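Local coordinates for VOC domain-containing protein (Streptococcus mutans, PDB 3L7T) that binds zinc through a vicinal oxygen chelate (VOC) fold and may act as a lactoylglutathione lyase, at residues V9-S14 against D126-E131; K18-Y23 against F29-E34; K44-L47 against I52-E55; E90-S95 against E107-D112; A94-L99 against K118-F123. All coordinates share one frame; numbering follows the deposited sequence.

Interaction 1 of 5, residues V9-S14 against D126-E131; sequences VALIVS and DGLPLE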
# COMPACT_ATOMS: atom_id res chain seq x y z
N VAL A 9 -0.10 -2.78 -6.00
CA VAL A 9 0.38 -1.93 -4.92
C VAL A 9 1.87 -1.80 -5.20
O VAL A 9 2.51 -2.80 -5.53
CB VAL A 9 0.24 -2.64 -3.56
CG1 VAL A 9 0.54 -1.65 -2.43
CG2 VAL A 9 -1.21 -3.14 -3.39
N ALA A 10 2.37 -0.58 -5.12
CA ALA A 10 3.79 -0.31 -5.42
C ALA A 10 4.49 0.07 -4.14
O ALA A 10 3.87 0.59 -3.21
CB ALA A 10 3.89 0.81 -6.43
N LEU A 11 5.78 -0.24 -4.08
CA LEU A 11 6.55 0.15 -2.92
C LEU A 11 7.95 0.43 -3.36
O LEU A 11 8.37 -0.00 -4.45
CB LEU A 11 6.52 -0.94 -1.86
CG LEU A 11 7.08 -2.32 -2.18
CD1 LEU A 11 8.48 -2.40 -1.63
CD2 LEU A 11 6.22 -3.40 -1.53
N ILE A 12 8.65 1.18 -2.52
CA ILE A 12 10.03 1.60 -2.77
C ILE A 12 10.96 0.91 -1.78
O ILE A 12 10.67 0.84 -0.60
CB ILE A 12 10.16 3.13 -2.66
CG1 ILE A 12 9.43 3.77 -3.86
CG2 ILE A 12 11.67 3.57 -2.62
CD1 ILE A 12 9.39 5.28 -3.90
N VAL A 13 12.13 0.48 -2.24
CA VAL A 13 13.11 -0.20 -1.39
C VAL A 13 14.45 0.53 -1.58
O VAL A 13 14.62 1.27 -2.55
CB VAL A 13 13.26 -1.70 -1.73
CG1 VAL A 13 11.91 -2.46 -1.55
CG2 VAL A 13 13.83 -1.91 -3.14
N SER A 14 15.30 0.46 -0.56
CA SER A 14 16.58 1.17 -0.61
C SER A 14 17.63 0.36 -1.38
O SER A 14 18.47 0.93 -2.08
CB SER A 14 17.07 1.54 0.82
OG SER A 14 17.45 0.36 1.55
N ASP A 126 13.48 -2.58 4.74
CA ASP A 126 13.38 -1.12 4.94
C ASP A 126 12.34 -0.76 6.00
O ASP A 126 11.97 0.42 6.14
CB ASP A 126 13.09 -0.42 3.62
CG ASP A 126 14.29 -0.50 2.67
OD1 ASP A 126 15.37 -0.04 3.08
OD2 ASP A 126 14.21 -1.15 1.60
N GLY A 127 11.98 -1.74 6.81
CA GLY A 127 11.06 -1.55 7.95
C GLY A 127 9.59 -1.40 7.56
O GLY A 127 8.77 -0.86 8.33
N LEU A 128 9.25 -1.82 6.34
CA LEU A 128 7.84 -1.72 5.90
C LEU A 128 7.06 -2.79 6.69
O LEU A 128 7.42 -3.97 6.63
CB LEU A 128 7.77 -2.05 4.41
CG LEU A 128 6.35 -2.10 3.81
CD1 LEU A 128 5.71 -0.75 4.07
CD2 LEU A 128 6.43 -2.43 2.31
N PRO A 129 6.03 -2.39 7.46
CA PRO A 129 5.29 -3.43 8.20
C PRO A 129 4.43 -4.31 7.26
O PRO A 129 3.66 -3.78 6.43
CB PRO A 129 4.37 -2.64 9.13
CG PRO A 129 4.97 -1.26 9.23
CD PRO A 129 5.60 -1.04 7.82
N LEU A 130 4.60 -5.62 7.38
CA LEU A 130 3.84 -6.61 6.64
C LEU A 130 3.15 -7.51 7.64
O LEU A 130 3.62 -7.69 8.76
CB LEU A 130 4.75 -7.45 5.72
CG LEU A 130 5.62 -6.65 4.76
CD1 LEU A 130 6.64 -7.54 4.01
CD2 LEU A 130 4.73 -5.80 3.77
N GLU A 131 2.00 -8.06 7.27
CA GLU A 131 1.18 -8.71 8.29
C GLU A 131 0.68 -10.01 7.72
O GLU A 131 0.40 -10.08 6.52
CB GLU A 131 0.02 -7.77 8.65
CG GLU A 131 -0.88 -8.25 9.73
CD GLU A 131 -2.18 -7.44 9.82
OE1 GLU A 131 -2.18 -6.22 9.54
OE2 GLU A 131 -3.21 -8.04 10.17
O HOH W 1 16.35 -2.53 0.90
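Asp126 grips the backbone and the side chain of Ser14 with one carboxylate, and so ties together the two beta-alpha-beta-beta-beta modules of this VOC fold: residues 9-14 close the first strand of one module, residues 126-131 lead into the last strand of the other. The two carboxylate oxygens divide the work. OD1 of Asp126 receives the hydroxyl OG of Ser14 on its syn side, 2.6 Å away and only 17° out of the carboxylate plane. OD2 of Asp126 takes the amide N of Ser14 at 2.9 Å; this bond is nearly straight, yet the donor stands well above the carboxylate plane. Ser14 OG lies between its own backbone N and carbonyl carbon (chi1 69°), a rotation that presents hydroxyl and amide to the same acid. A water donates to both Ser14 OG and Asp126 OD2, giving OD2 a second donor. Further along, Leu128 reaches Leu11 by a single methyl pair, CD2 to CD2 at 4.0 Å, and Tyr23 of helix 16-26 packs on Leu128 as well. Strand 5-12 continues its sheet into the second subunit through an antiparallel ladder, while Glu131, a zinc ligand seen in this protein, lies beyond the touching residues. Between the polar and apolar ends, Val13 crosses the acid at about a right angle, its CB 3.5 Å from Asp126 OD2.

Interaction 2 of 5, residues K18-Y23 against F29-E34; sequences KSYEFY and FEVIRE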
# COMPACT_ATOMS: atom_id res chain seq x y z
N LYS A 18 18.89 -6.60 -2.06
CA LYS A 18 18.57 -7.14 -0.76
C LYS A 18 17.05 -7.35 -0.69
O LYS A 18 16.58 -8.34 -0.14
CB LYS A 18 19.01 -6.19 0.35
CG LYS A 18 20.51 -6.25 0.65
CD LYS A 18 20.86 -5.50 1.93
CE LYS A 18 21.94 -6.24 2.70
NZ LYS A 18 23.00 -6.68 1.76
N SER A 19 16.30 -6.44 -1.30
CA SER A 19 14.84 -6.56 -1.28
C SER A 19 14.34 -7.60 -2.26
O SER A 19 13.34 -8.26 -2.02
CB SER A 19 14.19 -5.20 -1.53
OG SER A 19 14.53 -4.34 -0.47
N TYR A 20 15.08 -7.81 -3.34
CA TYR A 20 14.75 -8.87 -4.29
C TYR A 20 14.92 -10.20 -3.57
O TYR A 20 14.05 -11.07 -3.63
CB TYR A 20 15.70 -8.81 -5.50
CG TYR A 20 15.41 -9.88 -6.53
CD1 TYR A 20 14.85 -9.55 -7.75
CD2 TYR A 20 15.76 -11.20 -6.29
CE1 TYR A 20 14.58 -10.53 -8.71
CE2 TYR A 20 15.46 -12.20 -7.24
CZ TYR A 20 14.88 -11.85 -8.42
OH TYR A 20 14.63 -12.84 -9.36
N GLU A 21 16.04 -10.35 -2.88
CA GLU A 21 16.24 -11.54 -2.04
C GLU A 21 15.08 -11.77 -1.04
O GLU A 21 14.54 -12.88 -0.94
CB GLU A 21 17.58 -11.41 -1.29
CG GLU A 21 17.80 -12.41 -0.15
CD GLU A 21 17.89 -13.87 -0.62
OE1 GLU A 21 18.37 -14.11 -1.75
OE2 GLU A 21 17.46 -14.77 0.14
N PHE A 22 14.68 -10.72 -0.33
CA PHE A 22 13.62 -10.84 0.67
C PHE A 22 12.30 -11.28 0.03
O PHE A 22 11.71 -12.28 0.42
CB PHE A 22 13.46 -9.49 1.40
CG PHE A 22 12.35 -9.48 2.43
CD1 PHE A 22 12.59 -9.96 3.72
CD2 PHE A 22 11.09 -8.95 2.14
CE1 PHE A 22 11.60 -9.87 4.70
CE2 PHE A 22 10.11 -8.86 3.11
CZ PHE A 22 10.34 -9.37 4.38
N TYR A 23 11.80 -10.49 -0.92
CA TYR A 23 10.49 -10.76 -1.54
C TYR A 23 10.42 -12.04 -2.39
O TYR A 23 9.39 -12.74 -2.41
CB TYR A 23 10.03 -9.52 -2.34
CG TYR A 23 9.57 -8.35 -1.43
CD1 TYR A 23 8.33 -8.39 -0.80
CD2 TYR A 23 10.41 -7.26 -1.18
CE1 TYR A 23 7.92 -7.40 0.07
CE2 TYR A 23 10.01 -6.24 -0.29
CZ TYR A 23 8.75 -6.32 0.32
OH TYR A 23 8.32 -5.33 1.19
N PHE A 29 7.45 -14.94 -3.48
CA PHE A 29 6.61 -14.38 -4.54
C PHE A 29 7.12 -14.72 -5.96
O PHE A 29 8.30 -14.58 -6.26
CB PHE A 29 6.51 -12.87 -4.40
CG PHE A 29 5.65 -12.43 -3.26
CD1 PHE A 29 4.29 -12.64 -3.28
CD2 PHE A 29 6.20 -11.79 -2.17
CE1 PHE A 29 3.50 -12.29 -2.20
CE2 PHE A 29 5.41 -11.46 -1.07
CZ PHE A 29 4.06 -11.68 -1.11
N GLU A 30 6.22 -15.13 -6.85
CA GLU A 30 6.57 -15.33 -8.26
C GLU A 30 6.91 -14.01 -8.97
O GLU A 30 6.13 -13.07 -8.93
CB GLU A 30 5.36 -16.00 -8.94
CG GLU A 30 5.58 -16.49 -10.36
CD GLU A 30 4.26 -16.76 -11.09
OE1 GLU A 30 3.27 -17.17 -10.44
OE2 GLU A 30 4.20 -16.50 -12.31
N VAL A 31 8.01 -13.98 -9.72
CA VAL A 31 8.34 -12.84 -10.57
C VAL A 31 7.53 -12.87 -11.86
O VAL A 31 7.58 -13.86 -12.62
CB VAL A 31 9.85 -12.84 -10.91
CG1 VAL A 31 10.15 -11.71 -11.86
CG2 VAL A 31 10.68 -12.70 -9.62
N ILE A 32 6.78 -11.81 -12.12
CA ILE A 32 6.09 -11.66 -13.38
C ILE A 32 7.01 -11.05 -14.43
O ILE A 32 7.10 -11.58 -15.54
CB ILE A 32 4.82 -10.82 -13.26
CG1 ILE A 32 3.86 -11.42 -12.21
CG2 ILE A 32 4.13 -10.68 -14.62
CD1 ILE A 32 2.79 -10.44 -11.71
N ARG A 33 7.59 -9.90 -14.12
CA ARG A 33 8.49 -9.16 -15.01
C ARG A 33 9.55 -8.51 -14.16
O ARG A 33 9.32 -8.17 -12.99
CB ARG A 33 7.76 -8.01 -15.74
CG ARG A 33 6.42 -8.37 -16.34
CD ARG A 33 5.68 -7.12 -16.85
NE ARG A 33 4.27 -7.43 -16.94
CZ ARG A 33 3.40 -7.18 -15.97
NH1 ARG A 33 3.81 -6.54 -14.86
NH2 ARG A 33 2.16 -7.62 -16.08
N GLU A 34 10.63 -8.14 -14.82
CA GLU A 34 11.64 -7.29 -14.22
C GLU A 34 12.27 -6.43 -15.30
O GLU A 34 12.71 -6.96 -16.34
CB GLU A 34 12.71 -8.14 -13.55
CG GLU A 34 13.81 -7.31 -12.89
CD GLU A 34 14.93 -8.18 -12.31
OE1 GLU A 34 15.21 -9.24 -12.90
OE2 GLU A 34 15.56 -7.78 -11.31
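Tyr20 brings its ring up to the ends of Val31 and Glu34, both of which meet it obliquely, where helix 16-26 rests on strand 30-37 in the first beta-alpha-beta-beta-beta module of the VOC fold. Its CG is anti to the backbone N (chi1 180°), which carries the ring out from the helix to the strand. The phenol OH comes within 4.0 Å of Val31 CG2, while the ring atom CE1 of Tyr20 lies 3.9 Å from Glu34 OE2. The ring and that carboxylate are turned 27° apart, but the two side chains run at about a right angle. The extended Glu34 side chain has its stronger polar partner in the hydroxyl of Tyr16, so the approach to Tyr20 is van der Waals contact beside a group fixed elsewhere. One helical turn on, Tyr23 is buried, and the edge of its ring meets Phe29, with CD1 of Tyr23 4.2 Å from CD2 of Phe29; Phe22 CD2 lies over the centre of one face of the Tyr23 ring. The Tyr23 hydroxyl bonds to Asp124, which belongs to the other module. Leu47 packs against both Tyr23 and Phe29 from strand 42-49. The polypeptide itself closes the turn from helix to strand, since the N of Phe29 donates to the O of Tyr23 at 3.1 Å, in the carbonyl plane. That same carbonyl oxygen of Tyr23 also lies near the plane of the Phe29 ring, at its edge, 3.3 Å from CD2.

Interaction 3 of 5, residues K44-L47 against I52-E55; sequences KLDL and IELE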
# COMPACT_ATOMS: atom_id res chain seq x y z
N LYS A 44 12.27 -2.02 -11.83
CA LYS A 44 10.88 -2.23 -11.48
C LYS A 44 10.61 -3.72 -11.55
O LYS A 44 10.85 -4.37 -12.57
CB LYS A 44 9.97 -1.49 -12.47
CG LYS A 44 8.46 -1.66 -12.18
CD LYS A 44 7.57 -0.95 -13.22
CE LYS A 44 6.09 -1.08 -12.84
NZ LYS A 44 5.46 -2.36 -13.34
N LEU A 45 10.32 -4.29 -10.39
CA LEU A 45 10.17 -5.72 -10.22
C LEU A 45 8.69 -5.98 -9.94
O LEU A 45 8.17 -5.52 -8.91
CB LEU A 45 11.01 -6.17 -9.02
CG LEU A 45 10.80 -7.63 -8.59
CD1 LEU A 45 11.15 -8.68 -9.66
CD2 LEU A 45 11.58 -7.88 -7.32
N ASP A 46 8.04 -6.73 -10.83
CA ASP A 46 6.60 -6.98 -10.69
C ASP A 46 6.35 -8.40 -10.20
O ASP A 46 6.77 -9.38 -10.84
CB ASP A 46 5.91 -6.79 -12.04
CG ASP A 46 6.08 -5.36 -12.59
OD1 ASP A 46 6.14 -4.39 -11.79
OD2 ASP A 46 6.13 -5.21 -13.83
N LEU A 47 5.69 -8.51 -9.05
CA LEU A 47 5.50 -9.80 -8.37
C LEU A 47 4.03 -10.21 -8.34
O LEU A 47 3.15 -9.37 -8.17
CB LEU A 47 5.99 -9.70 -6.93
CG LEU A 47 7.46 -9.29 -6.80
CD1 LEU A 47 7.94 -9.46 -5.36
CD2 LEU A 47 8.39 -10.14 -7.73
N ILE A 52 -3.44 -9.68 -7.56
CA ILE A 52 -2.95 -8.33 -7.46
C ILE A 52 -1.46 -8.44 -7.74
O ILE A 52 -0.82 -9.39 -7.29
CB ILE A 52 -3.21 -7.79 -6.02
CG1 ILE A 52 -4.69 -7.46 -5.87
CG2 ILE A 52 -2.32 -6.59 -5.69
CD1 ILE A 52 -5.17 -7.23 -4.46
N GLU A 53 -0.87 -7.44 -8.38
CA GLU A 53 0.59 -7.41 -8.48
C GLU A 53 1.21 -6.54 -7.38
O GLU A 53 0.61 -5.58 -6.94
CB GLU A 53 1.01 -6.88 -9.86
CG GLU A 53 0.54 -7.76 -11.02
CD GLU A 53 1.13 -7.34 -12.36
OE1 GLU A 53 2.06 -6.50 -12.39
OE2 GLU A 53 0.66 -7.84 -13.40
N LEU A 54 2.42 -6.87 -6.96
CA LEU A 54 3.23 -5.97 -6.12
C LEU A 54 4.33 -5.42 -7.01
O LEU A 54 5.03 -6.20 -7.64
CB LEU A 54 3.88 -6.76 -4.98
CG LEU A 54 2.92 -7.55 -4.13
CD1 LEU A 54 3.74 -8.29 -3.01
CD2 LEU A 54 1.85 -6.69 -3.54
N GLU A 55 4.44 -4.09 -7.10
CA GLU A 55 5.46 -3.49 -7.95
C GLU A 55 6.55 -2.98 -7.05
O GLU A 55 6.33 -2.04 -6.31
CB GLU A 55 4.89 -2.28 -8.71
CG GLU A 55 3.89 -2.61 -9.79
CD GLU A 55 3.57 -1.40 -10.64
OE1 GLU A 55 3.82 -0.25 -10.18
OE2 GLU A 55 2.90 -1.61 -11.68
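Residues 44-47 and 52-55 run antiparallel, their axes 4.6 Å apart at closest approach with 155° between their directions, and Leu47 and Leu54 form a hydrogen-bonded pair next to the non-hydrogen-bonded pair of Asp46 and Glu55. This beta hairpin supplies the middle of the four-stranded sheet in the first module of the VOC fold. Leu47 N donates to Leu54 O at 2.8 Å, in the carbonyl plane, and Leu54 N returns a bond to Leu47 O. The two leucines share a face of the sheet, touching through their CB atoms and packing toward helix 16-26, where Tyr23 and Val24 meet Leu47. The other face is charged. Lys44 runs extended as far as CE and then bends (chi4 -86°), bringing NZ to 2.6 Å from Asp46 OD1 on the syn side of that carboxylate. The same NZ makes a salt bridge with Glu55 OE2 at 3.1 Å, though as a hydrogen bond it is weak. Asp46 and Glu55 point the same way, side by side, and the lysine charge probably eases the repulsion between their carboxylates; Arg33 probably does likewise for Asp46 and Glu53 by bridging both. Glu55 binds the zinc ion together with His8, so the network reaches the metal site, and Lys44 probably helps to position this ligand. Where the two acids run side by side, Asp46 OD1 lies 3.5 Å from CG of Glu55.

Interaction 4 of 5, residues E90-S95 against E107-D112; sequences EDVEAS and EEVRYD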
# COMPACT_ATOMS: atom_id res chain seq x y z
N GLU A 90 -3.34 -19.41 5.60
CA GLU A 90 -4.23 -20.37 6.28
C GLU A 90 -3.88 -20.51 7.76
O GLU A 90 -4.76 -20.65 8.61
CB GLU A 90 -4.16 -21.76 5.61
CG GLU A 90 -3.89 -21.73 4.13
CD GLU A 90 -4.72 -22.74 3.36
OE1 GLU A 90 -4.38 -23.01 2.19
OE2 GLU A 90 -5.71 -23.27 3.93
N ASP A 91 -2.59 -20.47 8.07
CA ASP A 91 -2.11 -20.80 9.41
C ASP A 91 -1.03 -19.80 9.82
O ASP A 91 0.11 -19.92 9.40
CB ASP A 91 -1.52 -22.22 9.40
CG ASP A 91 -1.14 -22.72 10.79
OD1 ASP A 91 -1.15 -21.93 11.76
OD2 ASP A 91 -0.83 -23.93 10.92
N VAL A 92 -1.43 -18.76 10.55
CA VAL A 92 -0.49 -17.71 11.02
C VAL A 92 0.62 -18.30 11.90
O VAL A 92 1.79 -17.93 11.79
CB VAL A 92 -1.24 -16.57 11.75
CG1 VAL A 92 -0.29 -15.70 12.61
CG2 VAL A 92 -2.01 -15.68 10.75
N GLU A 93 0.25 -19.25 12.75
CA GLU A 93 1.18 -19.82 13.70
C GLU A 93 2.36 -20.45 12.97
O GLU A 93 3.53 -20.12 13.23
CB GLU A 93 0.48 -20.87 14.57
CG GLU A 93 1.02 -20.99 15.99
CD GLU A 93 0.78 -19.75 16.85
OE1 GLU A 93 -0.38 -19.49 17.27
OE2 GLU A 93 1.77 -19.05 17.16
N ALA A 94 2.03 -21.30 12.00
CA ALA A 94 3.00 -22.01 11.21
C ALA A 94 3.80 -21.07 10.31
O ALA A 94 5.04 -21.14 10.26
CB ALA A 94 2.30 -23.10 10.39
N SER A 95 3.09 -20.18 9.61
CA SER A 95 3.72 -19.19 8.75
C SER A 95 4.73 -18.37 9.52
O SER A 95 5.85 -18.13 9.03
CB SER A 95 2.68 -18.26 8.13
OG SER A 95 1.97 -18.90 7.09
N GLU A 107 6.84 -10.61 15.14
CA GLU A 107 6.27 -10.28 16.46
C GLU A 107 5.22 -11.31 16.90
O GLU A 107 4.74 -12.13 16.11
CB GLU A 107 5.73 -8.84 16.45
CG GLU A 107 6.86 -7.81 16.22
CD GLU A 107 6.40 -6.35 16.22
OE1 GLU A 107 5.17 -6.10 16.13
OE2 GLU A 107 7.27 -5.45 16.27
N GLU A 108 4.93 -11.33 18.20
CA GLU A 108 4.02 -12.34 18.76
C GLU A 108 2.73 -12.37 17.97
O GLU A 108 2.19 -11.33 17.61
CB GLU A 108 3.63 -11.99 20.19
CG GLU A 108 4.57 -12.42 21.26
CD GLU A 108 4.04 -12.06 22.63
OE1 GLU A 108 2.99 -12.62 23.03
OE2 GLU A 108 4.61 -11.14 23.25
N VAL A 109 2.13 -13.54 17.93
CA VAL A 109 0.79 -13.69 17.41
C VAL A 109 -0.22 -12.93 18.27
O VAL A 109 -0.33 -13.18 19.48
CB VAL A 109 0.41 -15.17 17.31
CG1 VAL A 109 -1.05 -15.32 16.95
CG2 VAL A 109 1.31 -15.87 16.31
N ARG A 110 -0.97 -12.04 17.64
CA ARG A 110 -2.09 -11.40 18.31
C ARG A 110 -3.39 -11.66 17.56
O ARG A 110 -3.40 -12.37 16.56
CB ARG A 110 -1.86 -9.91 18.47
CG ARG A 110 -1.25 -9.23 17.29
CD ARG A 110 -0.37 -8.07 17.75
NE ARG A 110 -0.82 -7.51 19.03
CZ ARG A 110 -1.57 -6.41 19.13
NH1 ARG A 110 -1.95 -5.76 18.04
NH2 ARG A 110 -1.94 -5.96 20.33
N TYR A 111 -4.48 -11.19 18.10
CA TYR A 111 -5.78 -11.48 17.55
C TYR A 111 -6.42 -10.20 17.00
O TYR A 111 -6.29 -9.18 17.57
CB TYR A 111 -6.68 -12.17 18.58
CG TYR A 111 -6.12 -13.44 19.10
CD1 TYR A 111 -6.52 -14.65 18.60
CD2 TYR A 111 -5.16 -13.44 20.07
CE1 TYR A 111 -6.00 -15.80 19.05
CE2 TYR A 111 -4.62 -14.58 20.52
CZ TYR A 111 -5.04 -15.77 20.01
OH TYR A 111 -4.50 -16.92 20.48
N ASP A 112 -7.08 -10.29 15.87
CA ASP A 112 -7.69 -9.12 15.24
C ASP A 112 -8.73 -8.58 16.18
O ASP A 112 -9.44 -9.32 16.80
CB ASP A 112 -8.32 -9.50 13.90
CG ASP A 112 -8.81 -8.32 13.15
OD1 ASP A 112 -9.64 -7.60 13.65
OD2 ASP A 112 -8.39 -8.09 12.04
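Val92 and Glu93, in the first turn of helix 92-102, stand across from Val109 just ahead of strand 110-111, and the nearest CA atoms, those of Glu93 and Val109, are 7.2 Å apart. Side chains bridge that gap, nearly all through one methyl. CG2 of Val109 meets Val92 CG1 at 4.0 Å, the two valines crossing at a slant, and also receives the carboxylate of Glu93, whose OE2 is 3.3 Å away. Glu93 bends at chi2 (66°), which folds its acid back over the valine; its OE1 has a long, weak ion pair with Lys118. Asp91 caps the helix start at the N-cap position, its OD1 accepting a weak but nearly straight bond (170°) from Ala94 N. Val92 also packs on Ala120 and Leu132, so its contact with Val109 extends the helix-sheet core outward. Such a helix laid on its sheet, here at the edge strand, belongs to the second beta-alpha-beta-beta-beta module of the VOC fold.

Interaction 5 of 5, residues A94-L99 against K118-F123; sequences ASRQEL and KMAFFF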
# COMPACT_ATOMS: atom_id res chain seq x y z
N ALA A 94 2.03 -21.30 12.00
CA ALA A 94 3.00 -22.01 11.21
C ALA A 94 3.80 -21.07 10.31
O ALA A 94 5.04 -21.14 10.26
CB ALA A 94 2.30 -23.10 10.39
N SER A 95 3.09 -20.18 9.61
CA SER A 95 3.72 -19.19 8.75
C SER A 95 4.73 -18.37 9.52
O SER A 95 5.85 -18.13 9.03
CB SER A 95 2.68 -18.26 8.13
OG SER A 95 1.97 -18.90 7.09
N ARG A 96 4.35 -17.93 10.72
CA ARG A 96 5.28 -17.25 11.62
C ARG A 96 6.51 -18.10 11.95
O ARG A 96 7.62 -17.59 11.93
CB ARG A 96 4.58 -16.79 12.91
CG ARG A 96 5.49 -16.13 13.93
CD ARG A 96 4.69 -15.65 15.17
NE ARG A 96 5.52 -14.87 16.08
CZ ARG A 96 6.25 -15.38 17.08
NH1 ARG A 96 6.22 -16.67 17.34
NH2 ARG A 96 7.04 -14.58 17.79
N GLN A 97 6.29 -19.37 12.29
CA GLN A 97 7.37 -20.33 12.51
C GLN A 97 8.35 -20.31 11.35
O GLN A 97 9.57 -20.21 11.55
CB GLN A 97 6.83 -21.76 12.64
CG GLN A 97 5.78 -21.97 13.71
CD GLN A 97 6.40 -22.08 15.05
OE1 GLN A 97 7.41 -21.43 15.33
NE2 GLN A 97 5.88 -22.99 15.88
N GLU A 98 7.83 -20.54 10.14
CA GLU A 98 8.66 -20.67 8.94
C GLU A 98 9.49 -19.41 8.73
O GLU A 98 10.67 -19.48 8.35
CB GLU A 98 7.82 -20.93 7.69
CG GLU A 98 7.07 -22.25 7.65
CD GLU A 98 6.06 -22.32 6.50
OE1 GLU A 98 4.94 -21.76 6.63
OE2 GLU A 98 6.38 -22.92 5.44
N LEU A 99 8.85 -18.26 8.93
CA LEU A 99 9.53 -16.98 8.76
C LEU A 99 10.68 -16.85 9.73
O LEU A 99 11.78 -16.42 9.36
CB LEU A 99 8.55 -15.81 8.94
CG LEU A 99 7.70 -15.42 7.73
CD1 LEU A 99 6.75 -14.27 8.09
CD2 LEU A 99 8.62 -15.00 6.57
N LYS A 118 -6.31 -14.76 14.18
CA LYS A 118 -4.89 -14.59 14.43
C LYS A 118 -4.18 -13.74 13.36
O LYS A 118 -4.50 -13.80 12.18
CB LYS A 118 -4.20 -15.95 14.56
CG LYS A 118 -4.59 -16.73 15.79
CD LYS A 118 -4.64 -18.21 15.48
CE LYS A 118 -3.53 -18.97 16.20
NZ LYS A 118 -3.64 -18.84 17.68
N MET A 119 -3.15 -13.02 13.77
CA MET A 119 -2.38 -12.21 12.83
C MET A 119 -1.03 -11.97 13.47
O MET A 119 -0.90 -12.12 14.68
CB MET A 119 -3.07 -10.88 12.58
CG MET A 119 -3.40 -10.16 13.84
SD MET A 119 -4.36 -8.67 13.57
CE MET A 119 -3.75 -7.66 14.92
N ALA A 120 -0.03 -11.57 12.67
CA ALA A 120 1.29 -11.28 13.22
C ALA A 120 2.01 -10.33 12.26
O ALA A 120 1.87 -10.48 11.05
CB ALA A 120 2.07 -12.56 13.40
N PHE A 121 2.69 -9.33 12.80
CA PHE A 121 3.55 -8.45 12.00
C PHE A 121 4.99 -8.92 11.86
O PHE A 121 5.62 -9.41 12.81
CB PHE A 121 3.56 -7.02 12.56
CG PHE A 121 2.32 -6.23 12.25
CD1 PHE A 121 2.21 -5.52 11.06
CD2 PHE A 121 1.29 -6.17 13.17
CE1 PHE A 121 1.07 -4.77 10.78
CE2 PHE A 121 0.15 -5.43 12.91
CZ PHE A 121 0.03 -4.74 11.71
N PHE A 122 5.53 -8.68 10.67
CA PHE A 122 6.97 -8.78 10.42
C PHE A 122 7.33 -7.58 9.56
O PHE A 122 6.48 -6.73 9.31
CB PHE A 122 7.31 -10.12 9.74
CG PHE A 122 6.67 -10.33 8.40
CD1 PHE A 122 7.45 -10.35 7.25
CD2 PHE A 122 5.30 -10.67 8.29
CE1 PHE A 122 6.90 -10.67 6.03
CE2 PHE A 122 4.75 -10.95 7.08
CZ PHE A 122 5.54 -10.94 5.93
N PHE A 123 8.59 -7.46 9.14
CA PHE A 123 9.04 -6.24 8.47
C PHE A 123 9.94 -6.55 7.29
O PHE A 123 10.66 -7.52 7.32
CB PHE A 123 9.75 -5.32 9.46
CG PHE A 123 8.90 -4.93 10.63
CD1 PHE A 123 8.14 -3.77 10.59
CD2 PHE A 123 8.77 -5.79 11.71
CE1 PHE A 123 7.29 -3.45 11.63
CE2 PHE A 123 7.89 -5.49 12.75
CZ PHE A 123 7.17 -4.31 12.72
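Phe122 holds its CG between the backbone N and the carbonyl carbon (chi1 62°), which swings the ring off strand 118-123 toward the helix, and Leu99 answers with CG anti to its carbonyl carbon (chi1 -82°) and CD1 directed at the ring. The methyl CD1 of Leu99 sits 3.8 Å from the centroid of the Phe122 ring and only 6° off its normal, a CH-pi contact made squarely over the face. All six ring carbons are therefore almost equally distant from it, the nearest being Phe122 CD2 at 3.9 Å from Leu99 CD1. The leucine and phenylalanine side chains meet at about a right angle. This is the helix-on-sheet layer of the second beta-alpha-beta-beta-beta module in the VOC fold, with helix 92-102 packed on strand 118-123, a neighbour of strand 129-133. Phe122 also packs on Leu130 of that neighbouring strand, while Val106 borders Leu99. Along the same strand Phe121 faces otherwise, meeting the ring of His84, a zinc ligand seen in this protein, edge to face. Nearer the start of the strand the contact thins to the aliphatic part of Arg96. Extended as far as NE, that side chain passes Ala120 and carries its guanidinium to the loop beyond the helix, where NE and NH2 bond to the backbone oxygens of Glu107 and Val106. Its CD stands 4.4 Å from Ala120 CB.

How the interactions relate
Interactions 2 and 3 belong to the first module and interactions 4 and 5 to the second, so the two pairs illustrate how one fold unit is used twice. Interactions 1, 3 and 5 are buried, 2 and 4 only partly. In each module a helix lies on a sheet: interaction 2 adds a backbone hydrogen bond to its aromatic packing, whereas interaction 5 has apolar contacts, and interaction 4, on the same helix, is less buried and more peripheral. Interaction 3 differs in being strand pairing within a sheet, with a salt-bridge network on its zinc-binding face. Interaction 1 lies near the centre of the chain and joins the modules by a carboxylate clasp; its strands pair with those of interactions 3 and 5.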